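Local coordinates for hypothetical conserved protein, GK1056 (Geobacillus kaustophilus, PDB 2QYH) that is of unknown function but is probably a magnesium-binding phosphatase of the haloacid dehalogenase-like family, at residues K86-N97 with Y158-F167. Residues are numbered along the deposited sequence; the frame is centred on the assembly and turned at random.
Sequences KVRALTEEAHKN and YVRNYPEFRF
L90 packs among four aromatic rings, Y158, Y162, F165 and F167, and makes the close, buried half of this contact. Its CG sits over the face of Y162, 4.2 Å from the ring centroid and 4° off the normal, a CH-pi contact. A branched leucine suits the site: CD1 meets F165 CD2 at 3.5 Å and also F167, while CD2 turns to Y158. A89, small enough to let the phenol close in, puts CB at the edge of Y162.

E93 bridges two polar groups. With CG anti to the backbone N (chi1 179°) and the chain extended, its OE2 accepts from Y162 OH at 2.8 Å on the anti side, and its OE1 takes a bent bond from N161 ND2 on the syn side. With an alanine here, the Y162 hydroxyl and N161 amide would probably both lose their carboxylate partner.

The solvent side is looser: K86 NZ and E164 OE1 form only a long salt bridge of 3.9 Å, although their aliphatic parts touch.

N97 ND2 donates a nearly straight hydrogen bond to Y158 OH, which also bonds H99. Helices 84-96 and 156-161 thus pack together beside the five-stranded antiparallel sheet, consistent with a HAD cap domain, meeting strands 165-171, 174-179 (V177 on L90) and 101-104 (L101 on A94).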
ATOM      1  N   LYS D  86      -6.453  -5.239  30.797  1.00 53.55           N
ATOM      2  CA  LYS D  86      -7.194  -6.342  30.210  1.00 53.55           C
ATOM      3  C   LYS D  86      -6.448  -7.033  29.075  1.00 53.55           C
ATOM      4  O   LYS D  86      -6.615  -8.236  28.864  1.00 53.55           O
ATOM      5  CB  LYS D  86      -8.561  -5.852  29.736  1.00 55.20           C
ATOM      6  CG  LYS D  86      -9.479  -5.433  30.882  1.00 55.20           C
ATOM      7  CD  LYS D  86      -9.740  -6.599  31.827  1.00 56.20           C
ATOM      8  CE  LYS D  86     -10.524  -6.177  33.063  1.00 57.20           C
ATOM      9  NZ  LYS D  86     -10.714  -7.313  34.015  1.00 57.20           N
ATOM     10  N   VAL D  87      -5.630  -6.282  28.345  1.00 57.87           N
ATOM     11  CA  VAL D  87      -4.855  -6.872  27.259  1.00 57.87           C
ATOM     12  C   VAL D  87      -3.884  -7.890  27.862  1.00 57.87           C
ATOM     13  O   VAL D  87      -3.715  -8.990  27.332  1.00 57.87           O
ATOM     14  CB  VAL D  87      -4.053  -5.799  26.465  1.00 42.08           C
ATOM     15  CG1 VAL D  87      -3.118  -6.468  25.477  1.00 41.08           C
ATOM     16  CG2 VAL D  87      -5.012  -4.882  25.713  1.00 42.08           C
ATOM     17  N   ARG D  88      -3.260  -7.525  28.981  1.00 53.08           N
ATOM     18  CA  ARG D  88      -2.318  -8.413  29.657  1.00 53.08           C
ATOM     19  C   ARG D  88      -2.986  -9.707  30.129  1.00 53.08           C
ATOM     20  O   ARG D  88      -2.446 -10.793  29.924  1.00 53.08           O
ATOM     21  CB  ARG D  88      -1.682  -7.708  30.853  1.00 55.42           C
ATOM     22  CG  ARG D  88      -0.593  -8.524  31.513  1.00 55.42           C
ATOM     23  CD  ARG D  88       0.002  -7.820  32.720  1.00 57.42           C
ATOM     24  NE  ARG D  88       0.455  -6.468  32.404  1.00 59.42           N
ATOM     25  CZ  ARG D  88      -0.205  -5.364  32.742  1.00 60.42           C
ATOM     26  NH1 ARG D  88      -1.352  -5.453  33.411  1.00 60.42           N
ATOM     27  NH2 ARG D  88       0.277  -4.169  32.412  1.00 60.42           N
ATOM     28  N   ALA D  89      -4.156  -9.590  30.755  1.00 50.18           N
ATOM     29  CA  ALA D  89      -4.890 -10.762  31.241  1.00 50.18           C
ATOM     30  C   ALA D  89      -5.259 -11.704  30.096  1.00 51.18           C
ATOM     31  O   ALA D  89      -5.040 -12.915  30.179  1.00 51.18           O
ATOM     32  CB  ALA D  89      -6.162 -10.326  31.983  1.00 20.63           C
ATOM     33  N   LEU D  90      -5.826 -11.139  29.032  1.00 47.37           N
ATOM     34  CA  LEU D  90      -6.231 -11.914  27.866  1.00 47.37           C
ATOM     35  C   LEU D  90      -5.039 -12.672  27.282  1.00 48.37           C
ATOM     36  O   LEU D  90      -5.167 -13.828  26.883  1.00 47.37           O
ATOM     37  CB  LEU D  90      -6.819 -10.990  26.796  1.00 63.19           C
ATOM     38  CG  LEU D  90      -7.934 -11.553  25.907  1.00 63.19           C
ATOM     39  CD1 LEU D  90      -8.254 -10.553  24.812  1.00 63.19           C
ATOM     40  CD2 LEU D  90      -7.519 -12.877  25.298  1.00 63.19           C
ATOM     41  N   THR D  91      -3.884 -12.017  27.235  1.00 49.50           N
ATOM     42  CA  THR D  91      -2.681 -12.634  26.688  1.00 50.50           C
ATOM     43  C   THR D  91      -2.230 -13.815  27.546  1.00 51.50           C
ATOM     44  O   THR D  91      -1.939 -14.902  27.032  1.00 50.50           O
ATOM     45  CB  THR D  91      -1.519 -11.616  26.592  1.00 58.30           C
ATOM     46  OG1 THR D  91      -1.955 -10.456  25.877  1.00 59.30           O
ATOM     47  CG2 THR D  91      -0.335 -12.226  25.852  1.00 58.30           C
ATOM     48  N   GLU D  92      -2.177 -13.602  28.856  1.00 50.87           N
ATOM     49  CA  GLU D  92      -1.753 -14.659  29.763  1.00 51.87           C
ATOM     50  C   GLU D  92      -2.723 -15.826  29.743  1.00 51.87           C
ATOM     51  O   GLU D  92      -2.310 -16.973  29.579  1.00 51.87           O
ATOM     52  CB  GLU D  92      -1.590 -14.109  31.179  1.00 87.02           C
ATOM     53  CG  GLU D  92      -0.273 -13.369  31.370  1.00 89.02           C
ATOM     54  CD  GLU D  92      -0.224 -12.562  32.654  1.00 92.02           C
ATOM     55  OE1 GLU D  92      -0.588 -13.110  33.716  1.00 93.02           O
ATOM     56  OE2 GLU D  92       0.188 -11.384  32.599  1.00 93.02           O
ATOM     57  N   GLU D  93      -4.010 -15.538  29.890  1.00 58.01           N
ATOM     58  CA  GLU D  93      -5.009 -16.597  29.879  1.00 58.01           C
ATOM     59  C   GLU D  93      -4.972 -17.370  28.558  1.00 59.01           C
ATOM     60  O   GLU D  93      -4.974 -18.603  28.553  1.00 59.01           O
ATOM     61  CB  GLU D  93      -6.411 -16.022  30.123  1.00 61.32           C
ATOM     62  CG  GLU D  93      -7.518 -17.074  30.095  1.00 61.32           C
ATOM     63  CD  GLU D  93      -8.864 -16.543  30.560  1.00 62.32           C
ATOM     64  OE1 GLU D  93      -9.887 -17.220  30.310  1.00 62.32           O
ATOM     65  OE2 GLU D  93      -8.903 -15.459  31.180  1.00 61.32           O
ATOM     66  N   ALA D  94      -4.925 -16.648  27.442  1.00 52.32           N
ATOM     67  CA  ALA D  94      -4.885 -17.270  26.121  1.00 52.32           C
ATOM     68  C   ALA D  94      -3.615 -18.101  25.932  1.00 52.32           C
ATOM     69  O   ALA D  94      -3.658 -19.189  25.354  1.00 51.32           O
ATOM     70  CB  ALA D  94      -4.974 -16.202  25.039  1.00 83.27           C
ATOM     71  N   HIS D  95      -2.488 -17.574  26.411  1.00 55.35           N
ATOM     72  CA  HIS D  95      -1.205 -18.265  26.310  1.00 56.35           C
ATOM     73  C   HIS D  95      -1.284 -19.623  27.013  1.00 55.35           C
ATOM     74  O   HIS D  95      -0.646 -20.593  26.596  1.00 55.35           O
ATOM     75  CB  HIS D  95      -0.100 -17.407  26.938  1.00 94.89           C
ATOM     76  CG  HIS D  95       1.243 -18.067  26.958  1.00 97.89           C
ATOM     77  ND1 HIS D  95       1.514 -19.184  27.719  1.00100.89           N
ATOM     78  CD2 HIS D  95       2.391 -17.771  26.303  1.00100.89           C
ATOM     79  CE1 HIS D  95       2.770 -19.547  27.534  1.00100.99           C
ATOM     80  NE2 HIS D  95       3.326 -18.707  26.681  1.00100.99           N
ATOM     81  N   LYS D  96      -2.078 -19.682  28.081  1.00 62.31           N
ATOM     82  CA  LYS D  96      -2.259 -20.910  28.841  1.00 62.31           C
ATOM     83  C   LYS D  96      -2.887 -21.989  27.969  1.00 61.31           C
ATOM     84  O   LYS D  96      -2.630 -23.179  28.158  1.00 61.31           O
ATOM     85  CB  LYS D  96      -3.152 -20.661  30.056  1.00 84.08           C
ATOM     86  CG  LYS D  96      -2.608 -19.635  31.034  1.00 86.08           C
ATOM     87  CD  LYS D  96      -3.525 -19.505  32.245  1.00 88.08           C
ATOM     88  CE  LYS D  96      -3.130 -18.326  33.126  1.00 88.08           C
ATOM     89  NZ  LYS D  96      -1.719 -18.408  33.598  1.00 89.08           N
ATOM     90  N   ASN D  97      -3.711 -21.580  27.010  1.00 66.00           N
ATOM     91  CA  ASN D  97      -4.357 -22.541  26.121  1.00 65.00           C
ATOM     92  C   ASN D  97      -3.634 -22.703  24.785  1.00 64.00           C
ATOM     93  O   ASN D  97      -4.137 -23.365  23.882  1.00 64.00           O
ATOM     94  CB  ASN D  97      -5.809 -22.134  25.868  1.00 83.12           C
ATOM     95  CG  ASN D  97      -6.641 -22.150  27.128  1.00 84.12           C
ATOM     96  OD1 ASN D  97      -6.588 -23.105  27.901  1.00 86.12           O
ATOM     97  ND2 ASN D  97      -7.423 -21.095  27.341  1.00 83.12           N
ATOM     98  N   TYR D 158     -13.149 -16.938  26.551  1.00 49.24           N
ATOM     99  CA  TYR D 158     -12.651 -15.583  26.312  1.00 48.24           C
ATOM    100  C   TYR D 158     -13.801 -14.589  26.238  1.00 48.24           C
ATOM    101  O   TYR D 158     -13.778 -13.544  26.891  1.00 47.24           O
ATOM    102  CB  TYR D 158     -11.860 -15.547  25.005  1.00 46.10           C
ATOM    103  CG  TYR D 158     -10.661 -16.461  24.998  1.00 45.10           C
ATOM    104  CD1 TYR D 158      -9.597 -16.246  25.869  1.00 44.10           C
ATOM    105  CD2 TYR D 158     -10.591 -17.545  24.123  1.00 44.10           C
ATOM    106  CE1 TYR D 158      -8.488 -17.088  25.872  1.00 44.10           C
ATOM    107  CE2 TYR D 158      -9.486 -18.396  24.117  1.00 44.10           C
ATOM    108  CZ  TYR D 158      -8.441 -18.159  24.995  1.00 45.10           C
ATOM    109  OH  TYR D 158      -7.346 -18.987  24.998  1.00 45.10           O
ATOM    110  N   VAL D 159     -14.800 -14.923  25.428  1.00 39.96           N
ATOM    111  CA  VAL D 159     -15.978 -14.087  25.265  1.00 39.96           C
ATOM    112  C   VAL D 159     -16.590 -13.812  26.635  1.00 40.96           C
ATOM    113  O   VAL D 159     -16.898 -12.668  26.972  1.00 40.96           O
ATOM    114  CB  VAL D 159     -17.045 -14.795  24.381  1.00 32.73           C
ATOM    115  CG1 VAL D 159     -18.324 -13.968  24.329  1.00 32.73           C
ATOM    116  CG2 VAL D 159     -16.499 -15.018  22.975  1.00 31.73           C
ATOM    117  N   ARG D 160     -16.742 -14.882  27.416  1.00 46.36           N
ATOM    118  CA  ARG D 160     -17.325 -14.853  28.756  1.00 47.36           C
ATOM    119  C   ARG D 160     -16.476 -14.157  29.822  1.00 46.36           C
ATOM    120  O   ARG D 160     -16.997 -13.388  30.630  1.00 45.36           O
ATOM    121  CB  ARG D 160     -17.596 -16.284  29.217  1.00 80.31           C
ATOM    122  CG  ARG D 160     -18.913 -16.494  29.937  1.00 83.31           C
ATOM    123  CD  ARG D 160     -20.043 -16.693  28.942  1.00 84.31           C
ATOM    124  NE  ARG D 160     -20.491 -15.441  28.342  1.00 84.90           N
ATOM    125  CZ  ARG D 160     -21.206 -15.366  27.224  1.00 84.90           C
ATOM    126  NH1 ARG D 160     -21.552 -16.473  26.575  1.00 84.90           N
ATOM    127  NH2 ARG D 160     -21.589 -14.185  26.762  1.00 84.90           N
ATOM    128  N   ASN D 161     -15.173 -14.431  29.834  1.00 48.84           N
ATOM    129  CA  ASN D 161     -14.293 -13.842  30.836  1.00 48.84           C
ATOM    130  C   ASN D 161     -13.853 -12.419  30.550  1.00 47.84           C
ATOM    131  O   ASN D 161     -13.291 -11.759  31.424  1.00 47.84           O
ATOM    132  CB  ASN D 161     -13.041 -14.702  31.032  1.00 67.78           C
ATOM    133  CG  ASN D 161     -13.367 -16.122  31.454  1.00 67.78           C
ATOM    134  OD1 ASN D 161     -14.314 -16.360  32.206  1.00 64.78           O
ATOM    135  ND2 ASN D 161     -12.568 -17.074  30.981  1.00 67.78           N
ATOM    136  N   TYR D 162     -14.100 -11.939  29.336  1.00 57.30           N
ATOM    137  CA  TYR D 162     -13.684 -10.589  28.982  1.00 56.30           C
ATOM    138  C   TYR D 162     -14.772  -9.781  28.314  1.00 56.30           C
ATOM    139  O   TYR D 162     -14.710  -9.505  27.118  1.00 56.30           O
ATOM    140  CB  TYR D 162     -12.457 -10.654  28.078  1.00 49.08           C
ATOM    141  CG  TYR D 162     -11.255 -11.243  28.772  1.00 48.08           C
ATOM    142  CD1 TYR D 162     -10.379 -10.436  29.497  1.00 48.08           C
ATOM    143  CD2 TYR D 162     -11.012 -12.616  28.730  1.00 48.08           C
ATOM    144  CE1 TYR D 162      -9.288 -10.980  30.161  1.00 49.08           C
ATOM    145  CE2 TYR D 162      -9.929 -13.173  29.391  1.00 48.08           C
ATOM    146  CZ  TYR D 162      -9.070 -12.350  30.103  1.00 49.08           C
ATOM    147  OH  TYR D 162      -7.982 -12.901  30.739  1.00 49.08           O
ATOM    148  N   PRO D 163     -15.796  -9.395  29.084  1.00 55.18           N
ATOM    149  CA  PRO D 163     -16.903  -8.603  28.545  1.00 54.18           C
ATOM    150  C   PRO D 163     -16.482  -7.185  28.154  1.00 53.18           C
ATOM    151  O   PRO D 163     -17.264  -6.451  27.554  1.00 54.18           O
ATOM    152  CB  PRO D 163     -17.926  -8.626  29.682  1.00 45.25           C
ATOM    153  CG  PRO D 163     -17.058  -8.731  30.911  1.00 45.25           C
ATOM    154  CD  PRO D 163     -16.048  -9.765  30.488  1.00 46.25           C
ATOM    155  N   GLU D 164     -15.253  -6.802  28.500  1.00 51.44           N
ATOM    156  CA  GLU D 164     -14.755  -5.473  28.150  1.00 51.44           C
ATOM    157  C   GLU D 164     -14.230  -5.454  26.717  1.00 50.44           C
ATOM    158  O   GLU D 164     -13.898  -4.396  26.174  1.00 50.44           O
ATOM    159  CB  GLU D 164     -13.661  -5.011  29.122  1.00 52.11           C
ATOM    160  CG  GLU D 164     -12.793  -6.110  29.681  1.00 53.11           C
ATOM    161  CD  GLU D 164     -13.433  -6.788  30.875  1.00 55.11           C
ATOM    162  OE1 GLU D 164     -13.693  -6.086  31.875  1.00 54.11           O
ATOM    163  OE2 GLU D 164     -13.673  -8.011  30.814  1.00 57.11           O
ATOM    164  N   PHE D 165     -14.151  -6.635  26.114  1.00 40.40           N
ATOM    165  CA  PHE D 165     -13.712  -6.757  24.730  1.00 38.40           C
ATOM    166  C   PHE D 165     -14.849  -7.371  23.920  1.00 38.40           C
ATOM    167  O   PHE D 165     -15.788  -7.930  24.483  1.00 39.40           O
ATOM    168  CB  PHE D 165     -12.491  -7.669  24.605  1.00 36.58           C
ATOM    169  CG  PHE D 165     -11.244  -7.118  25.219  1.00 35.58           C
ATOM    170  CD1 PHE D 165     -10.933  -5.767  25.110  1.00 34.58           C
ATOM    171  CD2 PHE D 165     -10.347  -7.962  25.867  1.00 33.58           C
ATOM    172  CE1 PHE D 165      -9.745  -5.262  25.638  1.00 34.58           C
ATOM    173  CE2 PHE D 165      -9.162  -7.469  26.394  1.00 33.58           C
ATOM    174  CZ  PHE D 165      -8.861  -6.112  26.278  1.00 34.58           C
ATOM    175  N   ARG D 166     -14.766  -7.252  22.601  1.00 43.05           N
ATOM    176  CA  ARG D 166     -15.761  -7.838  21.715  1.00 42.05           C
ATOM    177  C   ARG D 166     -15.005  -8.693  20.710  1.00 42.05           C
ATOM    178  O   ARG D 166     -14.166  -8.188  19.966  1.00 43.05           O
ATOM    179  CB  ARG D 166     -16.549  -6.760  20.978  1.00 38.11           C
ATOM    180  CG  ARG D 166     -17.429  -7.299  19.850  1.00 37.11           C
ATOM    181  CD  ARG D 166     -18.673  -8.040  20.339  1.00 35.11           C
ATOM    182  NE  ARG D 166     -19.458  -7.217  21.254  1.00 36.11           N
ATOM    183  CZ  ARG D 166     -19.385  -7.303  22.580  1.00 35.11           C
ATOM    184  NH1 ARG D 166     -18.572  -8.190  23.141  1.00 32.11           N
ATOM    185  NH2 ARG D 166     -20.090  -6.475  23.340  1.00 35.11           N
ATOM    186  N   PHE D 167     -15.285  -9.989  20.701  1.00 45.41           N
ATOM    187  CA  PHE D 167     -14.617 -10.892  19.782  1.00 45.41           C
ATOM    188  C   PHE D 167     -15.478 -11.099  18.536  1.00 45.41           C
ATOM    189  O   PHE D 167     -16.590 -11.620  18.619  1.00 45.41           O
ATOM    190  CB  PHE D 167     -14.332 -12.226  20.483  1.00 36.14           C
ATOM    191  CG  PHE D 167     -13.498 -12.084  21.730  1.00 36.14           C
ATOM    192  CD1 PHE D 167     -14.066 -11.635  22.916  1.00 33.14           C
ATOM    193  CD2 PHE D 167     -12.127 -12.342  21.703  1.00 34.14           C
ATOM    194  CE1 PHE D 167     -13.280 -11.439  24.052  1.00 34.14           C
ATOM    195  CE2 PHE D 167     -11.334 -12.149  22.836  1.00 34.14           C
ATOM    196  CZ  PHE D 167     -11.908 -11.697  24.009  1.00 35.14           C
TER